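Long-range contacts in esterase YbfF (Escherichia coli, PDB 3BF7), which is an esterase of the alpha/beta hydrolase family that probably cleaves ester or thioester substrates bound in a crevice formed between its core domain and a helical cap: residues 69-74 and 93-98; 80-85 and 105-110. The protein carries 1 engineered substitution. All coordinates share one frame; numbering follows the deposited sequence.

Contact 1 lies against contact 2, helix layer on sheet, their centres about 10 Å apart in the alpha/beta hydrolase core. Contact 1 packs helix 64-78 on helix 90-101, and contact 2 pairs strand 83-88 with strand 106-112, two neighbouring parallel strands of the central sheet. Along the chain the segments alternate, running 69-74, 80-85, 93-98 and 105-110, and helix 90-101, which joins the two strands, is the crossover of a beta-alpha-beta unit. The layers meet directly: Val-95 CG1 lies 3.4 Å from Phe-85 CB, and Leu-98 CG 3.4 Å from Ile-106 CD1. Strand 83-88 and helix 90-101 also flank the probable nucleophile elbow at Ser-89.

Contact 1: residues 69-74 and 93-98; sequences QDLVDT and KAVMAL
The helical segments 69-74 and 93-98 cross at -76°, their axes approaching to 9.7 Å; Leu-71 points at the other helix, as do Ala-94 and Leu-98, while Val-72 and Val-95 join with one methyl each, CG2. They belong to helices 64-78 and 90-101, in the helical layer against the central sheet of the alpha/beta hydrolase fold. The steep crossing agrees with the modest 183 Å² of surface buried, which falls mainly on Leu-71 and Leu-98. Leu-71 does most of its touching with one methyl, CD1. Its first torsion, -65°, places CG anti to the carbonyl carbon, and the branch extends toward the other helix. There CD1 sits 4.2 Å from Leu-98 CD2 and 4.3 Å from Val-95 CG2, while Ala-94 CB, at 4.4 Å, supplies a small surface beside it. These separations describe ordinary van der Waals packing, and Phe-85 of the sheet also touches Leu-71. Polar side chains of 69-74 also bond within their own helix. Gln-69 NE2 donates to Asp-73 OD1 over 2.9 Å, meeting the carboxylate from above its plane, and Thr-74 OG1 donates to Asp-70 O over 2.8 Å. Since Thr-74 N reaches the same carbonyl oxygen from the opposite face, two donors grip that atom. The carboxylate of Asp-70 forms a salt bridge with Arg-51. In Leu-98, chi1 of 180° carries the branch to helix 69-74, and chi2 divides its methyls between Leu-71 and Val-72. While CD2 meets Leu-71, CD1 presses on Val-72 CG2 at 3.5 Å, tighter than usual for two carbons.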
ATOM      1  N   GLN A  69      -7.659  -5.510  10.600  1.00  8.72           N
ATOM      2  CA  GLN A  69      -7.786  -5.373  12.048  1.00  9.67           C
ATOM      3  C   GLN A  69      -6.658  -4.502  12.594  1.00  8.56           C
ATOM      4  O   GLN A  69      -6.866  -3.720  13.523  1.00  9.13           O
ATOM      5  CB  GLN A  69      -7.739  -6.743  12.727  1.00 11.86           C
ATOM      6  CG  GLN A  69      -7.828  -6.669  14.245  1.00 17.42           C
ATOM      7  CD  GLN A  69      -9.181  -6.193  14.724  1.00 20.17           C
ATOM      8  OE1 GLN A  69     -10.209  -6.796  14.411  1.00 23.04           O
ATOM      9  NE2 GLN A  69      -9.193  -5.107  15.491  1.00 22.66           N
ATOM     10  N   ASP A  70      -5.462  -4.646  12.029  1.00  7.80           N
ATOM     11  CA  ASP A  70      -4.329  -3.837  12.470  1.00  7.63           C
ATOM     12  C   ASP A  70      -4.675  -2.358  12.296  1.00  7.69           C
ATOM     13  O   ASP A  70      -4.309  -1.527  13.125  1.00  7.97           O
ATOM     14  CB  ASP A  70      -3.074  -4.143  11.646  1.00  7.53           C
ATOM     15  CG  ASP A  70      -2.506  -5.524  11.906  1.00  7.72           C
ATOM     16  OD1 ASP A  70      -1.636  -5.940  11.114  1.00  8.93           O
ATOM     17  OD2 ASP A  70      -2.906  -6.189  12.890  1.00  8.95           O
ATOM     18  N   LEU A  71      -5.361  -2.031  11.204  1.00  7.47           N
ATOM     19  CA  LEU A  71      -5.744  -0.649  10.951  1.00  7.66           C
ATOM     20  C   LEU A  71      -6.735  -0.186  12.018  1.00  8.61           C
ATOM     21  O   LEU A  71      -6.643   0.937  12.509  1.00  8.43           O
ATOM     22  CB  LEU A  71      -6.334  -0.504   9.540  1.00  8.19           C
ATOM     23  CG  LEU A  71      -5.351  -0.793   8.390  1.00  7.59           C
ATOM     24  CD1 LEU A  71      -6.061  -0.675   7.050  1.00  9.22           C
ATOM     25  CD2 LEU A  71      -4.177   0.176   8.449  1.00  9.02           C
ATOM     26  N   VAL A  72      -7.676  -1.051  12.388  1.00  8.66           N
ATOM     27  CA  VAL A  72      -8.643  -0.701  13.427  1.00  9.98           C
ATOM     28  C   VAL A  72      -7.918  -0.492  14.760  1.00  9.33           C
ATOM     29  O   VAL A  72      -8.171   0.485  15.465  1.00 10.13           O
ATOM     30  CB  VAL A  72      -9.706  -1.808  13.615  1.00 10.80           C
ATOM     31  CG1 VAL A  72     -10.613  -1.466  14.791  1.00 13.48           C
ATOM     32  CG2 VAL A  72     -10.533  -1.955  12.350  1.00 12.14           C
ATOM     33  N   ASP A  73      -7.014  -1.406  15.099  1.00  9.82           N
ATOM     34  CA  ASP A  73      -6.270  -1.301  16.351  1.00 10.35           C
ATOM     35  C   ASP A  73      -5.438  -0.029  16.391  1.00 10.56           C
ATOM     36  O   ASP A  73      -5.263   0.581  17.450  1.00 10.70           O
ATOM     37  CB  ASP A  73      -5.345  -2.503  16.543  1.00 10.74           C
ATOM     38  CG  ASP A  73      -6.098  -3.799  16.749  1.00 11.72           C
ATOM     39  OD1 ASP A  73      -7.254  -3.754  17.218  1.00 12.87           O
ATOM     40  OD2 ASP A  73      -5.523  -4.865  16.457  1.00 12.45           O
ATOM     41  N   THR A  74      -4.920   0.364  15.234  1.00  9.95           N
ATOM     42  CA  THR A  74      -4.102   1.561  15.136  1.00 10.95           C
ATOM     43  C   THR A  74      -4.969   2.806  15.317  1.00 11.28           C
ATOM     44  O   THR A  74      -4.570   3.752  16.001  1.00 11.55           O
ATOM     45  CB  THR A  74      -3.349   1.585  13.789  1.00 11.09           C
ATOM     46  OG1 THR A  74      -2.469   0.454  13.728  1.00 10.77           O
ATOM     47  CG2 THR A  74      -2.533   2.862  13.645  1.00 12.10           C
ATOM     48  N   LYS A  93      -5.346  -3.478  -0.736  1.00  5.54           N
ATOM     49  CA  LYS A  93      -6.148  -4.647  -0.393  1.00  5.42           C
ATOM     50  C   LYS A  93      -6.497  -4.623   1.102  1.00  5.20           C
ATOM     51  O   LYS A  93      -7.609  -4.983   1.483  1.00  6.08           O
ATOM     52  CB  LYS A  93      -5.416  -5.940  -0.771  1.00  6.12           C
ATOM     53  CG  LYS A  93      -5.706  -6.397  -2.200  1.00  6.03           C
ATOM     54  CD  LYS A  93      -4.919  -7.645  -2.570  1.00  6.17           C
ATOM     55  CE  LYS A  93      -5.390  -8.232  -3.895  1.00  5.90           C
ATOM     56  NZ  LYS A  93      -4.585  -9.430  -4.275  1.00  6.64           N
ATOM     57  N   ALA A  94      -5.571  -4.175   1.946  1.00  5.73           N
ATOM     58  CA  ALA A  94      -5.852  -4.097   3.379  1.00  6.47           C
ATOM     59  C   ALA A  94      -6.978  -3.092   3.638  1.00  5.63           C
ATOM     60  O   ALA A  94      -7.881  -3.343   4.440  1.00  6.33           O
ATOM     61  CB  ALA A  94      -4.595  -3.686   4.140  1.00  7.38           C
ATOM     62  N   VAL A  95      -6.924  -1.956   2.951  1.00  6.12           N
ATOM     63  CA  VAL A  95      -7.937  -0.921   3.102  1.00  6.06           C
ATOM     64  C   VAL A  95      -9.287  -1.399   2.568  1.00  6.21           C
ATOM     65  O   VAL A  95     -10.329  -1.121   3.165  1.00  6.61           O
ATOM     66  CB  VAL A  95      -7.495   0.368   2.377  1.00  8.22           C
ATOM     67  CG1 VAL A  95      -8.663   1.338   2.244  1.00 11.31           C
ATOM     68  CG2 VAL A  95      -6.341   1.006   3.144  1.00  8.94           C
ATOM     69  N   MET A  96      -9.279  -2.113   1.446  1.00  6.20           N
ATOM     70  CA  MET A  96     -10.534  -2.627   0.917  1.00  6.46           C
ATOM     71  C   MET A  96     -11.116  -3.655   1.888  1.00  6.55           C
ATOM     72  O   MET A  96     -12.326  -3.695   2.103  1.00  6.79           O
ATOM     73  CB  MET A  96     -10.338  -3.250  -0.467  1.00  6.59           C
ATOM     74  CG  MET A  96     -10.062  -2.218  -1.554  1.00  6.37           C
ATOM     75  SD  MET A  96      -9.990  -2.898  -3.225  1.00  6.57           S
ATOM     76  CE  MET A  96      -8.433  -3.794  -3.166  1.00  7.38           C
ATOM     77  N   ALA A  97     -10.260  -4.482   2.481  1.00  6.83           N
ATOM     78  CA  ALA A  97     -10.724  -5.484   3.435  1.00  7.65           C
ATOM     79  C   ALA A  97     -11.322  -4.810   4.670  1.00  7.38           C
ATOM     80  O   ALA A  97     -12.222  -5.360   5.308  1.00  8.05           O
ATOM     81  CB  ALA A  97      -9.573  -6.398   3.838  1.00  8.18           C
ATOM     82  N   LEU A  98     -10.824  -3.621   5.004  1.00  6.93           N
ATOM     83  CA  LEU A  98     -11.335  -2.896   6.159  1.00  7.35           C
ATOM     84  C   LEU A  98     -12.808  -2.536   5.976  1.00  7.69           C
ATOM     85  O   LEU A  98     -13.548  -2.452   6.956  1.00  8.19           O
ATOM     86  CB  LEU A  98     -10.514  -1.626   6.401  1.00  7.61           C
ATOM     87  CG  LEU A  98     -10.948  -0.763   7.595  1.00  8.20           C
ATOM     88  CD1 LEU A  98     -10.844  -1.556   8.892  1.00 10.44           C
ATOM     89  CD2 LEU A  98     -10.073   0.481   7.662  1.00  9.56           C
TER

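Contact 2: residues 80-85 and 105-110; sequences IDKATF and RIDKLV
Arg-105 grips two consecutive backbone carbonyls of the loop before strand 83-88: NH2 donates to Ile-80 O over 2.7 Å in a nearly straight bond (166° at the hydrogen), and NE donates to Asp-81 O over 2.7 Å in a more bent bond that meets the oxygen from above its carbonyl plane. Both oxygens lie at the edge of the guanidinium, close to its plane. The side chain sets off away from the loop overall, though CB brushes it, and folds back through bends at chi2 (-57°) and chi3 (-70°). NH2 also forms a salt bridge with Asp-76. A leucine in its place, having no donor, would probably leave the loop freer to shift and Asp-76 short of a counter-charge.

Backbone bonds join strands 83-88 and 106-112, adjacent parallel strands of a beta-alpha-beta crossover in the alpha/beta hydrolase sheet. Ala-83 N binds Arg-105 O and Asp-107 N binds Ala-83 O (2.8 Å); Phe-85 N binds Lys-108 O and Val-110 N binds Phe-85 O. Ala-83 is bridged to Ile-106 but Phe-85 to Leu-109, a register shift of one that defines a beta bulge. There Thr-84 OG1 takes a weak bond from Lys-108 N at 3.3 Å, while the Asp-107 carboxylate finds Ser-17.

The apolar packing comes last. Exposed Lys-82 lays CG 3.5 Å from Ile-106 C. Buried Phe-85 turns a ring edge to Arg-105 O (CE2 at 3.7 Å), and its CD2 meets Ile-106 CG1 at 4.0 Å, the side chains nearly perpendicular. The link between the segments thus extends beyond the ladder through side-chain donors, to two carbonyls that precede their first backbone bond.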
ATOM      1  N   ILE A  80      -8.991   7.705  16.982  1.00 18.87           N
ATOM      2  CA  ILE A  80      -9.595   8.258  15.774  1.00 18.13           C
ATOM      3  C   ILE A  80     -10.836   7.428  15.457  1.00 17.42           C
ATOM      4  O   ILE A  80     -10.740   6.219  15.255  1.00 16.79           O
ATOM      5  CB  ILE A  80      -8.624   8.180  14.576  1.00 17.48           C
ATOM      6  CG1 ILE A  80      -7.408   9.073  14.832  1.00 18.45           C
ATOM      7  CG2 ILE A  80      -9.336   8.597  13.294  1.00 17.18           C
ATOM      8  CD1 ILE A  80      -6.355   9.002  13.746  1.00 19.11           C
ATOM      9  N   ASP A  81     -11.996   8.074  15.410  1.00 16.79           N
ATOM     10  CA  ASP A  81     -13.243   7.366  15.133  1.00 17.94           C
ATOM     11  C   ASP A  81     -13.405   6.944  13.679  1.00 16.33           C
ATOM     12  O   ASP A  81     -13.871   5.841  13.397  1.00 16.04           O
ATOM     13  CB  ASP A  81     -14.443   8.223  15.547  1.00 21.46           C
ATOM     14  CG  ASP A  81     -14.495   8.473  17.042  1.00 24.50           C
ATOM     15  OD1 ASP A  81     -14.470   7.489  17.812  1.00 26.51           O
ATOM     16  OD2 ASP A  81     -14.564   9.652  17.445  1.00 28.30           O
ATOM     17  N   LYS A  82     -13.028   7.822  12.756  1.00 14.58           N
ATOM     18  CA  LYS A  82     -13.160   7.517  11.337  1.00 14.17           C
ATOM     19  C   LYS A  82     -12.075   8.226  10.540  1.00 12.13           C
ATOM     20  O   LYS A  82     -11.685   9.347  10.865  1.00 12.35           O
ATOM     21  CB  LYS A  82     -14.543   7.953  10.845  1.00 17.02           C
ATOM     22  CG  LYS A  82     -14.831   7.642   9.385  1.00 20.89           C
ATOM     23  CD  LYS A  82     -16.221   8.122   8.982  1.00 23.89           C
ATOM     24  CE  LYS A  82     -16.362   9.630   9.140  1.00 26.05           C
ATOM     25  NZ  LYS A  82     -17.713  10.118   8.741  1.00 28.00           N
ATOM     26  N   ALA A  83     -11.586   7.567   9.497  1.00 10.43           N
ATOM     27  CA  ALA A  83     -10.547   8.155   8.669  1.00  9.26           C
ATOM     28  C   ALA A  83     -10.701   7.769   7.213  1.00  8.33           C
ATOM     29  O   ALA A  83     -11.379   6.798   6.879  1.00  8.71           O
ATOM     30  CB  ALA A  83      -9.173   7.714   9.164  1.00 10.39           C
ATOM     31  N   THR A  84     -10.086   8.565   6.350  1.00  7.78           N
ATOM     32  CA  THR A  84     -10.065   8.283   4.926  1.00  7.52           C
ATOM     33  C   THR A  84      -8.809   7.435   4.768  1.00  7.08           C
ATOM     34  O   THR A  84      -7.785   7.717   5.393  1.00  7.66           O
ATOM     35  CB  THR A  84      -9.955   9.584   4.115  1.00  8.20           C
ATOM     36  OG1 THR A  84     -11.240  10.214   4.084  1.00  9.55           O
ATOM     37  CG2 THR A  84      -9.483   9.317   2.689  1.00  8.43           C
ATOM     38  N   PHE A  85      -8.892   6.388   3.957  1.00  6.24           N
ATOM     39  CA  PHE A  85      -7.765   5.489   3.750  1.00  6.59           C
ATOM     40  C   PHE A  85      -7.297   5.474   2.306  1.00  6.82           C
ATOM     41  O   PHE A  85      -8.109   5.391   1.381  1.00  6.95           O
ATOM     42  CB  PHE A  85      -8.154   4.066   4.151  1.00  7.31           C
ATOM     43  CG  PHE A  85      -8.233   3.852   5.636  1.00  7.51           C
ATOM     44  CD1 PHE A  85      -7.152   3.317   6.329  1.00  7.29           C
ATOM     45  CD2 PHE A  85      -9.385   4.182   6.344  1.00  7.75           C
ATOM     46  CE1 PHE A  85      -7.215   3.113   7.706  1.00  8.28           C
ATOM     47  CE2 PHE A  85      -9.457   3.984   7.722  1.00  8.84           C
ATOM     48  CZ  PHE A  85      -8.369   3.445   8.400  1.00  9.07           C
ATOM     49  N   ARG A 105     -15.537   2.834  10.376  1.00 12.09           N
ATOM     50  CA  ARG A 105     -14.274   3.494  10.687  1.00 11.69           C
ATOM     51  C   ARG A 105     -13.647   4.131   9.447  1.00 11.27           C
ATOM     52  O   ARG A 105     -12.590   4.757   9.533  1.00 11.04           O
ATOM     53  CB  ARG A 105     -13.287   2.497  11.307  1.00 12.24           C
ATOM     54  CG  ARG A 105     -13.820   1.754  12.535  1.00 12.82           C
ATOM     55  CD  ARG A 105     -14.276   2.707  13.640  1.00 13.19           C
ATOM     56  NE  ARG A 105     -13.170   3.408  14.290  1.00 12.60           N
ATOM     57  CZ  ARG A 105     -12.369   2.870  15.206  1.00 12.08           C
ATOM     58  NH1 ARG A 105     -12.539   1.613  15.590  1.00 12.05           N
ATOM     59  NH2 ARG A 105     -11.398   3.595  15.745  1.00 12.43           N
ATOM     60  N   ILE A 106     -14.306   3.979   8.300  1.00 11.04           N
ATOM     61  CA  ILE A 106     -13.806   4.530   7.041  1.00 12.32           C
ATOM     62  C   ILE A 106     -14.700   5.630   6.474  1.00 13.13           C
ATOM     63  O   ILE A 106     -15.928   5.511   6.470  1.00 14.58           O
ATOM     64  CB  ILE A 106     -13.698   3.439   5.954  1.00 13.98           C
ATOM     65  CG1 ILE A 106     -12.884   2.256   6.472  1.00 15.48           C
ATOM     66  CG2 ILE A 106     -13.048   4.013   4.699  1.00 13.55           C
ATOM     67  CD1 ILE A 106     -12.879   1.070   5.531  1.00 17.05           C
ATOM     68  N   ASP A 107     -14.075   6.699   5.995  1.00 12.89           N
ATOM     69  CA  ASP A 107     -14.796   7.805   5.381  1.00 13.55           C
ATOM     70  C   ASP A 107     -14.680   7.545   3.881  1.00 13.11           C
ATOM     71  O   ASP A 107     -15.538   6.890   3.290  1.00 13.22           O
ATOM     72  CB  ASP A 107     -14.141   9.141   5.740  1.00 15.82           C
ATOM     73  CG  ASP A 107     -14.950  10.332   5.263  1.00 17.07           C
ATOM     74  OD1 ASP A 107     -15.949  10.124   4.542  1.00 18.62           O
ATOM     75  OD2 ASP A 107     -14.585  11.474   5.606  1.00 18.97           O
ATOM     76  N   LYS A 108     -13.610   8.046   3.271  1.00 11.47           N
ATOM     77  CA  LYS A 108     -13.383   7.820   1.850  1.00  9.54           C
ATOM     78  C   LYS A 108     -12.293   6.765   1.659  1.00  7.96           C
ATOM     79  O   LYS A 108     -11.554   6.447   2.599  1.00  7.77           O
ATOM     80  CB  LYS A 108     -13.023   9.131   1.153  1.00 10.48           C
ATOM     81  CG  LYS A 108     -14.188  10.114   1.158  1.00 14.87           C
ATOM     82  CD  LYS A 108     -13.991  11.247   0.172  1.00 17.33           C
ATOM     83  CE  LYS A 108     -15.240  12.110   0.095  1.00 21.12           C
ATOM     84  NZ  LYS A 108     -15.136  13.136  -0.976  1.00 24.68           N
ATOM     85  N   LEU A 109     -12.199   6.226   0.446  1.00  7.09           N
ATOM     86  CA  LEU A 109     -11.245   5.167   0.152  1.00  7.51           C
ATOM     87  C   LEU A 109     -10.595   5.314  -1.214  1.00  5.96           C
ATOM     88  O   LEU A 109     -11.278   5.531  -2.214  1.00  6.25           O
ATOM     89  CB  LEU A 109     -11.961   3.810   0.234  1.00  9.09           C
ATOM     90  CG  LEU A 109     -11.185   2.512  -0.018  1.00 10.23           C
ATOM     91  CD1 LEU A 109     -11.965   1.351   0.570  1.00 13.04           C
ATOM     92  CD2 LEU A 109     -10.948   2.292  -1.506  1.00 12.84           C
ATOM     93  N   VAL A 110      -9.272   5.184  -1.245  1.00  5.80           N
ATOM     94  CA  VAL A 110      -8.506   5.258  -2.483  1.00  5.50           C
ATOM     95  C   VAL A 110      -7.608   4.029  -2.560  1.00  5.22           C
ATOM     96  O   VAL A 110      -6.848   3.751  -1.630  1.00  6.26           O
ATOM     97  CB  VAL A 110      -7.612   6.516  -2.532  1.00  6.07           C
ATOM     98  CG1 VAL A 110      -6.855   6.568  -3.854  1.00  7.44           C
ATOM     99  CG2 VAL A 110      -8.458   7.767  -2.362  1.00  7.01           C
TER